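Long-range contacts in excinuclease ABC, subunit A. (Deinococcus radiodurans, PDB 2VF7), which binds and hydrolyses ATP, binds DNA and zinc, and as a UvrA-family protein probably takes part in recognising DNA damage for excision repair: residues 417-428 against 440-448; 712-720 against 771-779. The protein carries 1 engineered substitution. One frame throughout, in Å; residues are numbered along the deposited sequence. Where two conformers were deposited one is given.

Contact 1 (417-428 against 440-448)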
loop_
_atom_site.group_PDB
_atom_site.type_symbol
_atom_site.label_atom_id
_atom_site.label_comp_id
_atom_site.label_asym_id
_atom_site.label_seq_id
_atom_site.Cartn_x
_atom_site.Cartn_y
_atom_site.Cartn_z
ATOM N N THR A 417 -4.965 -34.987 -12.818
ATOM C CA THR A 417 -4.140 -33.971 -13.497
ATOM C C THR A 417 -4.791 -33.353 -14.747
ATOM O O THR A 417 -4.543 -32.192 -15.053
ATOM C CB THR A 417 -2.655 -34.421 -13.784
ATOM O OG1 THR A 417 -2.558 -35.047 -15.064
ATOM C CG2 THR A 417 -2.132 -35.362 -12.704
ATOM N N GLU A 418 -5.632 -34.116 -15.436
ATOM C CA GLU A 418 -6.460 -33.598 -16.535
ATOM C C GLU A 418 -7.417 -32.482 -16.113
ATOM O O GLU A 418 -7.755 -31.615 -16.919
ATOM C CB GLU A 418 -7.222 -34.736 -17.201
ATOM C CG GLU A 418 -6.726 -35.065 -18.609
ATOM C CD GLU A 418 -5.257 -35.522 -18.681
ATOM O OE1 GLU A 418 -4.822 -35.898 -19.792
ATOM O OE2 GLU A 418 -4.540 -35.524 -17.650
ATOM N N ALA A 419 -7.832 -32.501 -14.848
ATOM C CA ALA A 419 -8.672 -31.447 -14.279
ATOM C C ALA A 419 -7.846 -30.193 -13.989
ATOM O O ALA A 419 -8.341 -29.064 -14.117
ATOM C CB ALA A 419 -9.351 -31.944 -13.016
ATOM N N LEU A 420 -6.596 -30.395 -13.584
ATOM C CA LEU A 420 -5.645 -29.304 -13.428
ATOM C C LEU A 420 -5.228 -28.713 -14.791
ATOM O O LEU A 420 -5.270 -27.502 -14.989
ATOM C CB LEU A 420 -4.421 -29.780 -12.634
ATOM C CG LEU A 420 -3.151 -28.911 -12.683
ATOM C CD1 LEU A 420 -3.251 -27.745 -11.703
ATOM C CD2 LEU A 420 -1.880 -29.736 -12.477
ATOM N N LEU A 421 -4.835 -29.578 -15.721
ATOM C CA LEU A 421 -4.453 -29.168 -17.079
ATOM C C LEU A 421 -5.535 -28.378 -17.806
ATOM O O LEU A 421 -5.234 -27.455 -18.565
ATOM C CB LEU A 421 -4.038 -30.383 -17.913
ATOM C CG LEU A 421 -2.587 -30.842 -17.729
ATOM C CD1 LEU A 421 -2.298 -32.124 -18.498
ATOM C CD2 LEU A 421 -1.555 -29.749 -18.094
ATOM N N SER A 422 -6.787 -28.756 -17.560
ATOM C CA SER A 422 -7.956 -28.142 -18.181
ATOM C C SER A 422 -8.294 -26.753 -17.617
ATOM O O SER A 422 -8.810 -25.896 -18.338
ATOM C CB SER A 422 -9.149 -29.098 -18.077
ATOM O OG SER A 422 -10.347 -28.399 -17.815
ATOM N N ALA A 423 -8.001 -26.539 -16.336
ATOM C CA ALA A 423 -8.185 -25.242 -15.680
ATOM C C ALA A 423 -7.097 -24.255 -16.055
ATOM O O ALA A 423 -7.326 -23.059 -16.020
ATOM C CB ALA A 423 -8.228 -25.409 -14.193
ATOM N N LEU A 424 -5.911 -24.759 -16.384
ATOM C CA LEU A 424 -4.796 -23.931 -16.852
ATOM C C LEU A 424 -5.015 -23.450 -18.290
ATOM O O LEU A 424 -4.678 -22.323 -18.620
ATOM C CB LEU A 424 -3.467 -24.691 -16.739
ATOM C CG LEU A 424 -2.932 -25.097 -15.356
ATOM C CD1 LEU A 424 -1.646 -25.934 -15.480
ATOM C CD2 LEU A 424 -2.700 -23.903 -14.453
ATOM N N GLU A 425 -5.588 -24.303 -19.137
ATOM C CA GLU A 425 -5.924 -23.931 -20.514
ATOM C C GLU A 425 -7.048 -22.914 -20.536
ATOM O O GLU A 425 -7.003 -21.966 -21.323
ATOM C CB GLU A 425 -6.276 -25.155 -21.360
ATOM C CG GLU A 425 -6.995 -24.862 -22.714
ATOM C CD GLU A 425 -6.056 -24.446 -23.858
ATOM O OE1 GLU A 425 -4.821 -24.367 -23.651
ATOM O OE2 GLU A 425 -6.558 -24.192 -24.978
ATOM N N ASN A 426 -8.036 -23.081 -19.655
ATOM C CA ASN A 426 -9.135 -22.112 -19.566
ATOM C C ASN A 426 -8.646 -20.753 -19.110
ATOM O O ASN A 426 -9.110 -19.730 -19.606
ATOM C CB ASN A 426 -10.245 -22.584 -18.630
ATOM C CG ASN A 426 -11.134 -23.651 -19.249
ATOM O OD1 ASN A 426 -11.414 -23.655 -20.457
ATOM N ND2 ASN A 426 -11.603 -24.557 -18.409
ATOM N N LEU A 427 -7.709 -20.756 -18.168
ATOM C CA LEU A 427 -7.058 -19.540 -17.696
ATOM C C LEU A 427 -6.281 -18.866 -18.807
ATOM O O LEU A 427 -6.341 -17.655 -18.954
ATOM C CB LEU A 427 -6.106 -19.845 -16.530
ATOM C CG LEU A 427 -6.475 -19.364 -15.124
ATOM C CD1 LEU A 427 -5.213 -19.247 -14.274
ATOM C CD2 LEU A 427 -7.211 -18.008 -15.180
ATOM N N LYS A 428 -5.538 -19.660 -19.572
ATOM C CA LYS A 428 -4.825 -19.175 -20.741
ATOM C C LYS A 428 -5.803 -18.511 -21.692
ATOM O O LYS A 428 -5.631 -17.345 -22.033
ATOM C CB LYS A 428 -4.119 -20.331 -21.446
ATOM C CG LYS A 428 -3.141 -19.935 -22.514
ATOM C CD LYS A 428 -2.570 -21.158 -23.172
ATOM C CE LYS A 428 -3.240 -21.438 -24.481
ATOM N NZ LYS A 428 -2.584 -22.560 -25.204
ATOM N N ASP A 440 6.149 -32.494 -12.382
ATOM C CA ASP A 440 5.248 -33.501 -12.960
ATOM C C ASP A 440 5.470 -33.643 -14.456
ATOM O O ASP A 440 5.309 -32.682 -15.203
ATOM C CB ASP A 440 3.791 -33.119 -12.702
ATOM C CG ASP A 440 2.848 -34.302 -12.788
ATOM O OD1 ASP A 440 3.006 -35.141 -13.691
ATOM O OD2 ASP A 440 1.930 -34.406 -11.947
ATOM N N LEU A 441 5.838 -34.849 -14.881
ATOM C CA LEU A 441 6.113 -35.147 -16.284
ATOM C C LEU A 441 4.854 -35.099 -17.153
ATOM O O LEU A 441 4.925 -34.832 -18.346
ATOM C CB LEU A 441 6.787 -36.518 -16.405
ATOM C CG LEU A 441 8.189 -36.711 -15.806
ATOM C CD1 LEU A 441 8.608 -38.171 -15.960
ATOM C CD2 LEU A 441 9.234 -35.774 -16.419
ATOM N N ASP A 442 3.708 -35.372 -16.542
ATOM C CA ASP A 442 2.408 -35.247 -17.202
ATOM C C ASP A 442 2.046 -33.809 -17.589
ATOM O O ASP A 442 1.378 -33.608 -18.606
ATOM C CB ASP A 442 1.305 -35.830 -16.320
ATOM C CG ASP A 442 0.984 -37.259 -16.674
ATOM O OD1 ASP A 442 0.334 -37.464 -17.722
ATOM O OD2 ASP A 442 1.375 -38.168 -15.908
ATOM N N VAL A 443 2.466 -32.830 -16.780
ATOM C CA VAL A 443 2.253 -31.415 -17.084
ATOM C C VAL A 443 3.303 -30.906 -18.072
ATOM O O VAL A 443 2.953 -30.359 -19.123
ATOM C CB VAL A 443 2.248 -30.517 -15.822
ATOM C CG1 VAL A 443 2.126 -29.020 -16.224
ATOM C CG2 VAL A 443 1.130 -30.933 -14.836
ATOM N N ILE A 444 4.583 -31.087 -17.737
ATOM C CA ILE A 444 5.683 -30.795 -18.659
ATOM C C ILE A 444 5.362 -31.226 -20.100
ATOM O O ILE A 444 5.528 -30.445 -21.030
ATOM C CB ILE A 444 7.007 -31.434 -18.167
ATOM C CG1 ILE A 444 7.365 -30.894 -16.783
ATOM C CG2 ILE A 444 8.143 -31.140 -19.134
ATOM C CD1 ILE A 444 8.399 -31.715 -16.044
ATOM N N ARG A 445 4.874 -32.453 -20.272
ATOM C CA ARG A 445 4.509 -33.013 -21.588
ATOM C C ARG A 445 3.407 -32.231 -22.340
ATOM O O ARG A 445 3.344 -32.263 -23.561
ATOM C CB ARG A 445 4.083 -34.469 -21.413
ATOM C CG ARG A 445 4.376 -35.402 -22.578
ATOM C CD ARG A 445 4.157 -36.883 -22.173
ATOM N NE ARG A 445 5.405 -37.583 -21.835
ATOM C CZ ARG A 445 5.670 -38.173 -20.669
ATOM N NH1 ARG A 445 4.772 -38.191 -19.684
ATOM N NH2 ARG A 445 6.846 -38.772 -20.498
ATOM N N ARG A 446 2.540 -31.532 -21.620
ATOM C CA ARG A 446 1.397 -30.870 -22.258
ATOM C C ARG A 446 1.597 -29.359 -22.484
ATOM O O ARG A 446 0.734 -28.673 -23.052
ATOM C CB ARG A 446 0.118 -31.163 -21.471
ATOM C CG ARG A 446 -0.314 -32.637 -21.585
ATOM C CD ARG A 446 -1.241 -32.871 -22.778
ATOM N NE ARG A 446 -2.488 -32.134 -22.578
ATOM C CZ ARG A 446 -3.600 -32.661 -22.075
ATOM N NH1 ARG A 446 -3.641 -33.950 -21.746
ATOM N NH2 ARG A 446 -4.677 -31.905 -21.916
ATOM N N ALA A 447 2.746 -28.860 -22.044
ATOM C CA ALA A 447 3.060 -27.449 -22.096
ATOM C C ALA A 447 3.354 -26.956 -23.520
ATOM O O ALA A 447 3.882 -27.704 -24.340
ATOM C CB ALA A 447 4.239 -27.152 -21.169
ATOM N N ASP A 448 3.012 -25.692 -23.787
ATOM C CA ASP A 448 3.252 -25.054 -25.078
ATOM C C ASP A 448 4.758 -24.840 -25.286
ATOM O O ASP A 448 5.274 -25.007 -26.390
ATOM C CB ASP A 448 2.506 -23.711 -25.165
ATOM C CG ASP A 448 0.968 -23.867 -25.154
ATOM O OD1 ASP A 448 0.272 -23.132 -24.408
ATOM O OD2 ASP A 448 0.451 -24.707 -25.905
#
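T417 stands at the start of helix 417-428, facing D440 and D442. Its CG2 methyl lies near OD2 of D440, at 4.2 Å. D440 is the N-cap of the short helix that follows, and its OD1 accepts a bond from the backbone N of D442. The D440 side chain is about 11 Å from that of K49, which binds ADP.

E418 is exposed. Its chain bends at chi2, and OE1 reaches NH1 of R446 at 3.0 Å. This salt bridge carries a weak hydrogen bond (132°). OE1 comes to the edge of the guanidinium, but the carboxylate is turned almost at right angles to it (83°). OE2 takes a weak bond from OG1 of T417, which ties the carboxylate back to its own helix.

The fold is that of an ABC ATPase, and the contact lies on its mixed sheet. Helix 417-428 makes the beta-alpha-beta crossover between parallel strands 402-406 and 433-437. Segment 440-448 connects the second of these to strand 449-453.

L420 points its CD2 at CG2 of V443, 4.0 Å away. The L420 side chain also touches P408. L421 is the main apolar wedge. Its CD2 meets CG1 of V443 at 4.2 Å, while CD1 rests on CG of R446 at 3.7 Å. The same CD1 stands over the centre of the R446 guanidinium face. R446 folds over this methyl because its chain bends at chi2 and chi3.

K428 ends the contact. CG is anti to the backbone N (chi1 -169°), the chain runs straight and then bends at chi3, and NZ meets OD1 of D448 at 3.0 Å. NZ arrives on the syn side of the carboxylate. It also makes a weak salt bridge to OE1 of E425, so the three residues form a network. OD1 of D448 also accepts a hydrogen bond from the backbone N of L38.

Contact 2 (712-720 against 771-779); sequences DTLREVGLG and RLQRQLVKL
E716 and R771 meet at the C-terminal end of helix 705-716, where G718 closes the helix in a Schellman motif. G718 has positive phi. Its N bonds back to R715 O, and L719 N to L714 O. Helix 766-781 lies against this end. It is the crossover helix between strands 753-758 and 785-789 of the ABC ATPase sheet. Beside the motif, V717 and L719 touch helix 733-743, which begins within the LSGGE signature sequence of ABC proteins.

R771 leaves its helix with CG anti to the backbone N (-172°) and bends at chi3. NH1 then donates to E716 O at 3.0 Å, with a fairly straight N-H (153°). The oxygen lies close to the guanidinium plane, but the donor stands above the carbonyl plane. R715 O lies over one guanidinium face, close to NH1 yet poorly aligned for a bond. The aliphatic part of R771 packs as well: CD sits 3.8 Å from CA of G718. A leucine in place of R771 has no N-H to offer, and E716 O would probably lose this bond at the helix end.

E716 also uses its side chain. CB packs 3.7 Å from OE1 of Q775. OE2 is modelled 2.4 Å from NZ of K778, a salt bridge, but so short that the distance is doubtful; E716 is deposited in two conformers.

V717 gives the apolar part. Its CG2 lies 3.8 Å from CD2 of L772, the two side chains running side by side.

Q775 packs against E716. Its NE2 is near E716 O but poorly aligned for a bond. The chain bends at chi2, bringing the amide back over its own helix. NE2 donates to R771 O at 2.9 Å (160°). NE2 lies in the carbonyl plane of R771, and R771 O lies close to the amide plane of Q775.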
loop_
_atom_site.group_PDB
_atom_site.type_symbol
_atom_site.label_atom_id
_atom_site.label_comp_id
_atom_site.label_asym_id
_atom_site.label_seq_id
_atom_site.Cartn_x
_atom_site.Cartn_y
_atom_site.Cartn_z
ATOM N N ASP A 712 27.687 -34.787 6.260
ATOM C CA ASP A 712 27.634 -35.945 5.364
ATOM C C ASP A 712 26.193 -36.372 5.043
ATOM O O ASP A 712 25.878 -36.661 3.881
ATOM C CB ASP A 712 28.442 -37.123 5.953
ATOM C CG ASP A 712 28.811 -38.174 4.912
ATOM O OD1 ASP A 712 29.474 -37.832 3.905
ATOM O OD2 ASP A 712 28.443 -39.358 5.106
ATOM N N THR A 713 25.336 -36.427 6.070
ATOM C CA THR A 713 23.893 -36.703 5.897
ATOM C C THR A 713 23.167 -35.599 5.101
ATOM O O THR A 713 22.256 -35.873 4.339
ATOM C CB THR A 713 23.148 -36.904 7.251
ATOM O OG1 THR A 713 23.343 -35.751 8.098
ATOM C CG2 THR A 713 23.632 -38.138 7.950
ATOM N N LEU A 714 23.581 -34.355 5.278
ATOM C CA LEU A 714 23.036 -33.260 4.477
ATOM C C LEU A 714 23.447 -33.356 3.030
ATOM O O LEU A 714 22.748 -32.885 2.147
ATOM C CB LEU A 714 23.479 -31.929 5.034
ATOM C CG LEU A 714 22.840 -31.556 6.357
ATOM C CD1 LEU A 714 23.593 -30.368 6.923
ATOM C CD2 LEU A 714 21.339 -31.227 6.167
ATOM N N ARG A 715 24.590 -33.979 2.787
ATOM C CA ARG A 715 25.127 -34.074 1.438
ATOM C C ARG A 715 24.479 -35.234 0.719
ATOM O O ARG A 715 23.999 -35.077 -0.403
ATOM C CB ARG A 715 26.647 -34.202 1.475
ATOM C CG ARG A 715 27.345 -33.517 0.330
ATOM C CD ARG A 715 28.867 -33.525 0.508
ATOM N NE ARG A 715 29.557 -33.722 -0.766
ATOM C CZ ARG A 715 29.734 -34.907 -1.350
ATOM N NH1 ARG A 715 29.275 -36.014 -0.782
ATOM N NH2 ARG A 715 30.372 -34.991 -2.510
ATOM N N GLU A 716 24.441 -36.385 1.396
ATOM C CA GLU A 716 23.745 -37.593 0.937
ATOM C C GLU A 716 22.278 -37.367 0.534
ATOM O O GLU A 716 21.731 -38.084 -0.317
ATOM C CB GLU A 716 23.793 -38.673 2.030
ATOM C CG GLU A 716 25.061 -39.515 2.041
ATOM C CD GLU A 716 25.178 -40.416 3.274
ATOM O OE1 GLU A 716 25.211 -39.894 4.413
ATOM O OE2 GLU A 716 25.258 -41.658 3.096
ATOM N N VAL A 717 21.640 -36.389 1.161
ATOM C CA VAL A 717 20.196 -36.203 1.029
ATOM C C VAL A 717 19.868 -35.140 -0.061
ATOM O O VAL A 717 18.701 -34.897 -0.399
ATOM C CB VAL A 717 19.558 -35.955 2.452
ATOM C CG1 VAL A 717 19.282 -34.476 2.739
ATOM C CG2 VAL A 717 18.339 -36.814 2.656
ATOM N N GLY A 718 20.928 -34.535 -0.610
ATOM C CA GLY A 718 20.851 -33.702 -1.812
ATOM C C GLY A 718 21.060 -32.204 -1.637
ATOM O O GLY A 718 20.863 -31.448 -2.593
ATOM N N LEU A 719 21.479 -31.776 -0.448
ATOM C CA LEU A 719 21.526 -30.363 -0.107
ATOM C C LEU A 719 22.930 -29.728 -0.124
ATOM O O LEU A 719 23.176 -28.785 0.585
ATOM C CB LEU A 719 20.880 -30.122 1.264
ATOM C CG LEU A 719 19.431 -30.562 1.506
ATOM C CD1 LEU A 719 19.047 -30.191 2.892
ATOM C CD2 LEU A 719 18.486 -29.916 0.521
ATOM N N GLY A 720 23.824 -30.218 -0.961
ATOM C CA GLY A 720 25.178 -29.725 -0.982
ATOM C C GLY A 720 25.293 -28.266 -1.381
ATOM O O GLY A 720 26.301 -27.630 -1.104
ATOM N N ARG A 771 18.011 -40.355 -5.509
ATOM C CA ARG A 771 18.969 -40.108 -4.426
ATOM C C ARG A 771 18.308 -40.099 -3.036
ATOM O O ARG A 771 18.923 -40.521 -2.051
ATOM C CB ARG A 771 19.728 -38.789 -4.665
ATOM C CG ARG A 771 20.903 -38.504 -3.698
ATOM C CD ARG A 771 21.257 -36.995 -3.605
ATOM N NE ARG A 771 22.573 -36.650 -4.160
ATOM C CZ ARG A 771 23.745 -36.898 -3.561
ATOM N NH1 ARG A 771 23.788 -37.530 -2.390
ATOM N NH2 ARG A 771 24.889 -36.540 -4.137
ATOM N N LEU A 772 17.070 -39.619 -2.948
ATOM C CA LEU A 772 16.344 -39.597 -1.675
ATOM C C LEU A 772 15.938 -41.014 -1.229
ATOM O O LEU A 772 16.072 -41.371 -0.055
ATOM C CB LEU A 772 15.103 -38.686 -1.777
ATOM C CG LEU A 772 14.321 -38.184 -0.547
ATOM C CD1 LEU A 772 13.387 -39.237 0.018
ATOM C CD2 LEU A 772 15.248 -37.625 0.541
ATOM N N GLN A 773 15.441 -41.799 -2.184
ATOM C CA GLN A 773 14.968 -43.164 -1.949
ATOM C C GLN A 773 16.054 -44.126 -1.410
ATOM O O GLN A 773 15.749 -45.022 -0.615
ATOM C CB GLN A 773 14.332 -43.709 -3.233
ATOM C CG GLN A 773 13.494 -44.970 -3.049
ATOM C CD GLN A 773 12.024 -44.694 -2.732
ATOM O OE1 GLN A 773 11.531 -45.046 -1.654
ATOM N NE2 GLN A 773 11.313 -44.095 -3.683
ATOM N N ARG A 774 17.302 -43.940 -1.839
ATOM C CA ARG A 774 18.429 -44.727 -1.325
ATOM C C ARG A 774 18.657 -44.498 0.164
ATOM O O ARG A 774 19.113 -45.395 0.878
ATOM C CB ARG A 774 19.724 -44.389 -2.061
ATOM C CG ARG A 774 19.698 -44.651 -3.549
ATOM C CD ARG A 774 21.112 -44.743 -4.115
ATOM N NE ARG A 774 21.735 -43.440 -4.364
ATOM C CZ ARG A 774 21.620 -42.750 -5.499
ATOM N NH1 ARG A 774 20.888 -43.226 -6.506
ATOM N NH2 ARG A 774 22.230 -41.569 -5.624
ATOM N N GLN A 775 18.373 -43.287 0.629
ATOM C CA GLN A 775 18.560 -42.971 2.039
ATOM C C GLN A 775 17.416 -43.557 2.873
ATOM O O GLN A 775 17.627 -43.976 4.015
ATOM C CB GLN A 775 18.720 -41.454 2.282
ATOM C CG GLN A 775 19.488 -40.652 1.201
ATOM C CD GLN A 775 20.878 -41.194 0.863
ATOM O OE1 GLN A 775 21.647 -41.617 1.744
ATOM N NE2 GLN A 775 21.217 -41.157 -0.430
ATOM N N LEU A 776 16.214 -43.589 2.295
ATOM C CA LEU A 776 15.067 -44.223 2.942
ATOM C C LEU A 776 15.273 -45.724 3.048
ATOM O O LEU A 776 14.853 -46.329 4.025
ATOM C CB LEU A 776 13.748 -43.903 2.215
ATOM C CG LEU A 776 13.233 -42.451 2.232
ATOM C CD1 LEU A 776 11.868 -42.325 1.599
ATOM C CD2 LEU A 776 13.214 -41.843 3.633
ATOM N N VAL A 777 15.922 -46.316 2.045
ATOM C CA VAL A 777 16.351 -47.721 2.096
ATOM C C VAL A 777 17.316 -47.965 3.266
ATOM O O VAL A 777 17.135 -48.903 4.037
ATOM C CB VAL A 777 16.992 -48.166 0.762
ATOM C CG1 VAL A 777 17.658 -49.503 0.895
ATOM C CG2 VAL A 777 15.940 -48.231 -0.337
ATOM N N LYS A 778 18.321 -47.100 3.401
ATOM C CA LYS A 778 19.295 -47.203 4.488
ATOM C C LYS A 778 18.645 -47.288 5.854
ATOM O O LYS A 778 18.952 -48.186 6.630
ATOM C CB LYS A 778 20.303 -46.043 4.455
ATOM C CG LYS A 778 21.473 -46.314 3.530
ATOM C CD LYS A 778 22.677 -45.437 3.826
ATOM C CE LYS A 778 22.774 -44.266 2.857
ATOM N NZ LYS A 778 24.190 -43.766 2.755
ATOM N N LEU A 779 17.728 -46.374 6.144
ATOM C CA LEU A 779 17.142 -46.324 7.482
ATOM C C LEU A 779 16.150 -47.481 7.792
ATOM O O LEU A 779 15.892 -47.780 8.960
ATOM C CB LEU A 779 16.602 -44.915 7.805
ATOM C CG LEU A 779 15.225 -44.430 7.364
ATOM C CD1 LEU A 779 14.206 -44.936 8.365
ATOM C CD2 LEU A 779 15.168 -42.921 7.288
#

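Contacts 1 and 2 lie in the two ABC ATPase units of the chain and do not touch: their centres are 31 Å apart. Each uses the crossover helix at the same place in its sheet, 417-428 in one and 766-781 in the other. The partners differ. Contact 1 joins that helix to the next connection of the same sheet, while contact 2 joins it to the end of helix 705-716. Both are partly buried. Leucine and valine are buried in each, and contact 2 also buries Q775, while the charged groups are partly or fully exposed. In contact 1 the arginine meets a carboxylate; in contact 2 it binds a backbone carbonyl at a helix terminus. Each also has a lysine-carboxylate pair.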